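Local coordinates for beta-lactamase (Chitinophaga pinensis, PDB 6N36), which probably hydrolyses the beta-lactam ring of antibiotics, using an active site that holds two zinc ions, at residues Ile32-Asp36 / Leu37-Leu41; Trp222-His226 / Ala227-Glu231. All blocks are in the same frame, centred on the assembly; numbering follows the deposited sequence.

Interaction 1: residues Ile32-Asp36 / Leu37-Leu41; sequences IGTYD and LGMFL
Met-39 folds its side chain over Gly-33 where the chain doubles back between strands 29-31 and 40-42. From CB (3.7 Å from Gly-33 CA) to CE (3.9 Å from the same atom), successive Met-39 atoms lie against the glycine, and the bend at chi3 (-144°) carries the methyl on to Thr-34 CG2. Lacking a side chain, Gly-33 can also bring its CA to 3.2 Å from Leu-37 O in a CA-H...O contact. Toward the strand end, Ile-32 reaches across the hairpin, its CD1 meeting Leu-41 CB at 4.0 Å; Ile-62 and Leu-69 of helix 58-69 pack against this buried end.

Two backbone bonds tie the arms. Ile-32 N donates to Met-39 O (3.0 Å), and Thr-34 N donates to Leu-37 O (2.9 Å). The return bond of the tight turn is made by a side chain: Leu-37 N donates to Thr-34 OG1 (3.0 Å). With chi1 at 62° the hydroxyl sits between the threonine's backbone N and carbonyl carbon, near the amide it accepts from, and it donates in turn to Trp-16 O. The Thr-34 carbonyl itself is bonded to the Tyr-31 hydroxyl.

At the tip the contact is looser and partly exposed. Tyr-35 points away from the returning arm and stacks on His-233, while Asp-36 meets that arm lightly, OD2 lying near a methyl, Leu-37 CD2. That same OD2 is hydrogen-bonded to the zinc ligand His-226. The threonine hydroxyl, accepting one bond and donating another, thus completes a turn whose apolar base is buried and whose tip presents a carboxylate to the second shell of the metal site.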
loop_
_atom_site.group_PDB
_atom_site.type_symbol
_atom_site.label_atom_id
_atom_site.label_comp_id
_atom_site.label_asym_id
_atom_site.label_seq_id
_atom_site.Cartn_x
_atom_site.Cartn_y
_atom_site.Cartn_z
ATOM N N ILE A 32 0.664 -4.044 11.063
ATOM C CA ILE A 32 2.037 -4.141 11.630
ATOM C C ILE A 32 2.884 -2.919 11.235
ATOM O O ILE A 32 4.107 -2.992 11.297
ATOM C CB ILE A 32 2.720 -5.460 11.235
ATOM C CG1 ILE A 32 2.875 -5.659 9.715
ATOM C CG2 ILE A 32 1.981 -6.611 11.885
ATOM C CD1 ILE A 32 3.824 -6.780 9.382
ATOM N N GLY A 33 2.235 -1.835 10.857
ATOM C CA GLY A 33 2.915 -0.639 10.372
ATOM C C GLY A 33 3.335 0.291 11.484
ATOM O O GLY A 33 3.370 -0.083 12.642
ATOM N N THR A 34 3.619 1.519 11.091
ATOM C CA THR A 34 4.024 2.573 12.039
ATOM C C THR A 34 2.829 3.480 12.339
ATOM O O THR A 34 1.685 3.201 11.942
ATOM C CB THR A 34 5.226 3.322 11.471
ATOM O OG1 THR A 34 4.829 3.930 10.243
ATOM C CG2 THR A 34 6.426 2.433 11.286
ATOM N N TYR A 35 3.071 4.551 13.098
ATOM C CA TYR A 35 1.961 5.490 13.393
ATOM C C TYR A 35 1.299 5.918 12.077
ATOM O O TYR A 35 0.087 6.026 12.068
ATOM C CB TYR A 35 2.456 6.667 14.239
ATOM C CG TYR A 35 1.348 7.550 14.759
ATOM C CD1 TYR A 35 0.703 7.244 15.946
ATOM C CD2 TYR A 35 0.967 8.688 14.084
ATOM C CE1 TYR A 35 -0.339 8.033 16.426
ATOM C CE2 TYR A 35 -0.086 9.471 14.528
ATOM C CZ TYR A 35 -0.731 9.137 15.705
ATOM O OH TYR A 35 -1.773 9.898 16.164
ATOM N N ASP A 36 2.067 6.255 11.036
ATOM C CA ASP A 36 1.502 6.789 9.787
ATOM C C ASP A 36 1.503 5.727 8.695
ATOM O O ASP A 36 0.593 5.776 7.812
ATOM C CB ASP A 36 2.199 8.058 9.309
ATOM C CG ASP A 36 1.427 8.683 8.173
ATOM O OD1 ASP A 36 0.218 8.986 8.392
ATOM O OD2 ASP A 36 2.005 8.831 7.083
ATOM N N LEU A 37 2.532 4.903 8.596
ATOM C CA LEU A 37 2.676 4.056 7.365
ATOM C C LEU A 37 2.037 2.693 7.570
ATOM O O LEU A 37 2.453 1.885 8.428
ATOM C CB LEU A 37 4.153 3.901 7.002
ATOM C CG LEU A 37 4.880 5.161 6.605
ATOM C CD1 LEU A 37 6.305 4.841 6.244
ATOM C CD2 LEU A 37 4.167 5.867 5.458
ATOM N N GLY A 38 1.086 2.409 6.691
ATOM C CA GLY A 38 0.284 1.193 6.723
ATOM C C GLY A 38 1.076 0.038 6.114
ATOM O O GLY A 38 1.539 0.131 4.981
ATOM N N MET A 39 1.209 -1.039 6.871
ATOM C CA MET A 39 1.902 -2.292 6.496
ATOM C C MET A 39 0.971 -3.361 6.999
ATOM O O MET A 39 0.548 -3.281 8.147
ATOM C CB MET A 39 3.272 -2.460 7.127
ATOM C CG MET A 39 4.168 -1.299 6.813
ATOM S SD MET A 39 5.696 -1.310 7.742
ATOM C CE MET A 39 5.859 0.470 7.984
ATOM N N PHE A 40 0.563 -4.243 6.104
ATOM C CA PHE A 40 -0.536 -5.170 6.375
ATOM C C PHE A 40 -0.027 -6.594 6.225
ATOM O O PHE A 40 0.675 -6.911 5.262
ATOM C CB PHE A 40 -1.691 -4.869 5.440
ATOM C CG PHE A 40 -2.080 -3.409 5.488
ATOM C CD1 PHE A 40 -2.882 -2.943 6.508
ATOM C CD2 PHE A 40 -1.620 -2.526 4.530
ATOM C CE1 PHE A 40 -3.254 -1.607 6.549
ATOM C CE2 PHE A 40 -1.993 -1.195 4.585
ATOM C CZ PHE A 40 -2.751 -0.744 5.622
ATOM N N LEU A 41 -0.387 -7.432 7.183
ATOM C CA LEU A 41 0.047 -8.847 7.217
ATOM C C LEU A 41 -1.182 -9.720 7.085
ATOM O O LEU A 41 -2.127 -9.552 7.873
ATOM C CB LEU A 41 0.772 -9.145 8.536
ATOM C CG LEU A 41 1.278 -10.575 8.668
ATOM C CD1 LEU A 41 2.461 -10.832 7.776
ATOM C CD2 LEU A 41 1.562 -10.850 10.148
#

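Interaction 2: residues Trp222-His226 / Ala227-Glu231; sequences WLAPH and AGQYE. With ZN (zinc ion), chain B.
Gln-229 N donates to His-226 O (3.0 Å) from well above the carbonyl plane, 49° out of it, as the chain leaves strand 221-223 and turns into the short, weakly bonded helix 227-230. Tyr-230 fills the inside of this bend. Its CB lies over the six-membered ring of Trp-222, 3.7 Å from the centroid. With chi1 at 65° the phenol is folded back against the strand, one face against Leu-223 CA (3.9 Å from the ring centroid) and Ala-224 N, with Leu-223 CD2 3.6 Å from Tyr-230 CE2.

Strand 221-223 is an edge strand of the five-stranded sheet of the metallo-beta-lactamase fold, and the loop beyond it delivers His-226, whose NE2 binds a zinc ion at 2.1 Å while ND1 is hydrogen-bonded to Asp-36. Asp-87, His-88 and a water (2.0 Å from the zinc) complete the site, a protein ligand set like that of subclass B3 enzymes.

The extended side chain of Gln-229 runs back toward this ligand: OE1 lies at the edge of the imidazole, near its plane, and accepts a weak bond from His-226 N (3.5 Å). Ring and amide planes are nearly perpendicular, at 87°.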
loop_
_atom_site.group_PDB
_atom_site.type_symbol
_atom_site.label_atom_id
_atom_site.label_comp_id
_atom_site.label_asym_id
_atom_site.label_seq_id
_atom_site.Cartn_x
_atom_site.Cartn_y
_atom_site.Cartn_z
ATOM N N TRP A 222 -12.225 -0.749 4.787
ATOM C CA TRP A 222 -11.093 -0.200 3.989
ATOM C C TRP A 222 -9.999 0.355 4.870
ATOM O O TRP A 222 -10.304 0.933 5.891
ATOM C CB TRP A 222 -11.550 0.803 2.927
ATOM C CG TRP A 222 -11.993 2.152 3.419
ATOM C CD1 TRP A 222 -13.177 2.483 4.029
ATOM C CD2 TRP A 222 -11.268 3.385 3.276
ATOM N NE1 TRP A 222 -13.198 3.824 4.324
ATOM C CE2 TRP A 222 -12.054 4.412 3.842
ATOM C CE3 TRP A 222 -10.032 3.721 2.700
ATOM C CZ2 TRP A 222 -11.644 5.744 3.869
ATOM C CZ3 TRP A 222 -9.657 5.042 2.692
ATOM C CH2 TRP A 222 -10.439 6.032 3.292
ATOM N N LEU A 223 -8.780 0.278 4.341
ATOM C CA LEU A 223 -7.601 0.927 4.953
ATOM C C LEU A 223 -6.761 1.427 3.783
ATOM O O LEU A 223 -7.066 1.155 2.644
ATOM C CB LEU A 223 -6.817 -0.023 5.863
ATOM C CG LEU A 223 -7.586 -0.550 7.098
ATOM C CD1 LEU A 223 -8.330 -1.811 6.748
ATOM C CD2 LEU A 223 -6.658 -0.811 8.249
ATOM N N ALA A 224 -5.760 2.206 4.098
ATOM C CA ALA A 224 -4.920 2.860 3.077
ATOM C C ALA A 224 -3.490 2.960 3.602
ATOM O O ALA A 224 -3.225 2.655 4.750
ATOM C CB ALA A 224 -5.497 4.230 2.767
ATOM N N PRO A 225 -2.542 3.377 2.739
ATOM C CA PRO A 225 -1.139 3.354 3.094
ATOM C C PRO A 225 -0.721 4.419 4.104
ATOM O O PRO A 225 0.340 4.249 4.645
ATOM C CB PRO A 225 -0.425 3.585 1.760
ATOM C CG PRO A 225 -1.381 3.087 0.724
ATOM C CD PRO A 225 -2.728 3.503 1.267
ATOM N N HIS A 226 -1.494 5.492 4.254
ATOM C CA HIS A 226 -1.199 6.556 5.224
ATOM C C HIS A 226 -2.375 6.656 6.185
ATOM O O HIS A 226 -3.516 6.784 5.733
ATOM C CB HIS A 226 -0.938 7.884 4.522
ATOM C CG HIS A 226 0.362 7.917 3.805
ATOM N ND1 HIS A 226 1.582 8.193 4.456
ATOM C CD2 HIS A 226 0.661 7.647 2.516
ATOM C CE1 HIS A 226 2.553 8.141 3.563
ATOM N NE2 HIS A 226 2.038 7.801 2.381
ATOM N N ALA A 227 -2.083 6.756 7.482
ATOM C CA ALA A 227 -3.126 6.781 8.527
ATOM C C ALA A 227 -4.128 7.917 8.264
ATOM O O ALA A 227 -5.315 7.719 8.558
ATOM C CB ALA A 227 -2.430 7.008 9.856
ATOM N N GLY A 228 -3.661 9.084 7.860
ATOM C CA GLY A 228 -4.537 10.270 7.725
ATOM C C GLY A 228 -5.548 10.080 6.603
ATOM O O GLY A 228 -6.635 10.724 6.645
ATOM N N GLN A 229 -5.235 9.244 5.608
ATOM C CA GLN A 229 -6.122 9.048 4.440
ATOM C C GLN A 229 -7.416 8.369 4.876
ATOM O O GLN A 229 -8.428 8.586 4.208
ATOM C CB GLN A 229 -5.392 8.259 3.359
ATOM C CG GLN A 229 -4.355 9.154 2.717
ATOM C CD GLN A 229 -3.506 8.462 1.704
ATOM O OE1 GLN A 229 -3.264 7.252 1.802
ATOM N NE2 GLN A 229 -3.000 9.296 0.790
ATOM N N TYR A 230 -7.398 7.528 5.914
ATOM C CA TYR A 230 -8.587 6.758 6.367
ATOM C C TYR A 230 -8.845 7.011 7.842
ATOM O O TYR A 230 -9.672 6.289 8.379
ATOM C CB TYR A 230 -8.475 5.276 6.038
ATOM C CG TYR A 230 -7.386 4.495 6.725
ATOM C CD1 TYR A 230 -6.045 4.692 6.449
ATOM C CD2 TYR A 230 -7.701 3.524 7.663
ATOM C CE1 TYR A 230 -5.046 3.933 7.040
ATOM C CE2 TYR A 230 -6.715 2.781 8.291
ATOM C CZ TYR A 230 -5.378 2.980 7.985
ATOM O OH TYR A 230 -4.370 2.268 8.578
ATOM N N GLU A 231 -8.194 8.017 8.433
ATOM C CA GLU A 231 -8.432 8.448 9.838
ATOM C C GLU A 231 -8.224 7.263 10.787
ATOM O O GLU A 231 -9.026 7.062 11.703
ATOM C CB GLU A 231 -9.813 9.100 9.900
ATOM C CG GLU A 231 -9.829 10.415 9.153
ATOM C CD GLU A 231 -9.299 11.620 9.913
ATOM O OE1 GLU A 231 -8.361 11.492 10.762
ATOM O OE2 GLU A 231 -9.865 12.709 9.687
HETATM ZN ZN ZN B . 3.226 7.439 0.720
HETATM O O HOH W 1 2.059 8.046 -0.810
#

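Overall arrangement
Interactions 1 and 2, with centres 10 Å apart, belong to the two different sheets of the fold and touch beside the zinc site. A probable hydrogen bond from Gly-38 N to Pro-225 O (2.9 Å) joins their backbones. Next to it, Asp-36 OD2 lies 2.7 Å from His-226 ND1, so the hairpin of 32-41 supplies a second-shell carboxylate that can fix the rotation of the imidazole that 222-231 places on the metal. Leu-37 adds an apolar contact, CD2 to His-226 CE1 at 3.4 Å, and its side chain comes within about 5 Å of a zinc ion. His-226 thus has a polar and an apolar neighbour from interaction 1, consistent with a fixed ring orientation.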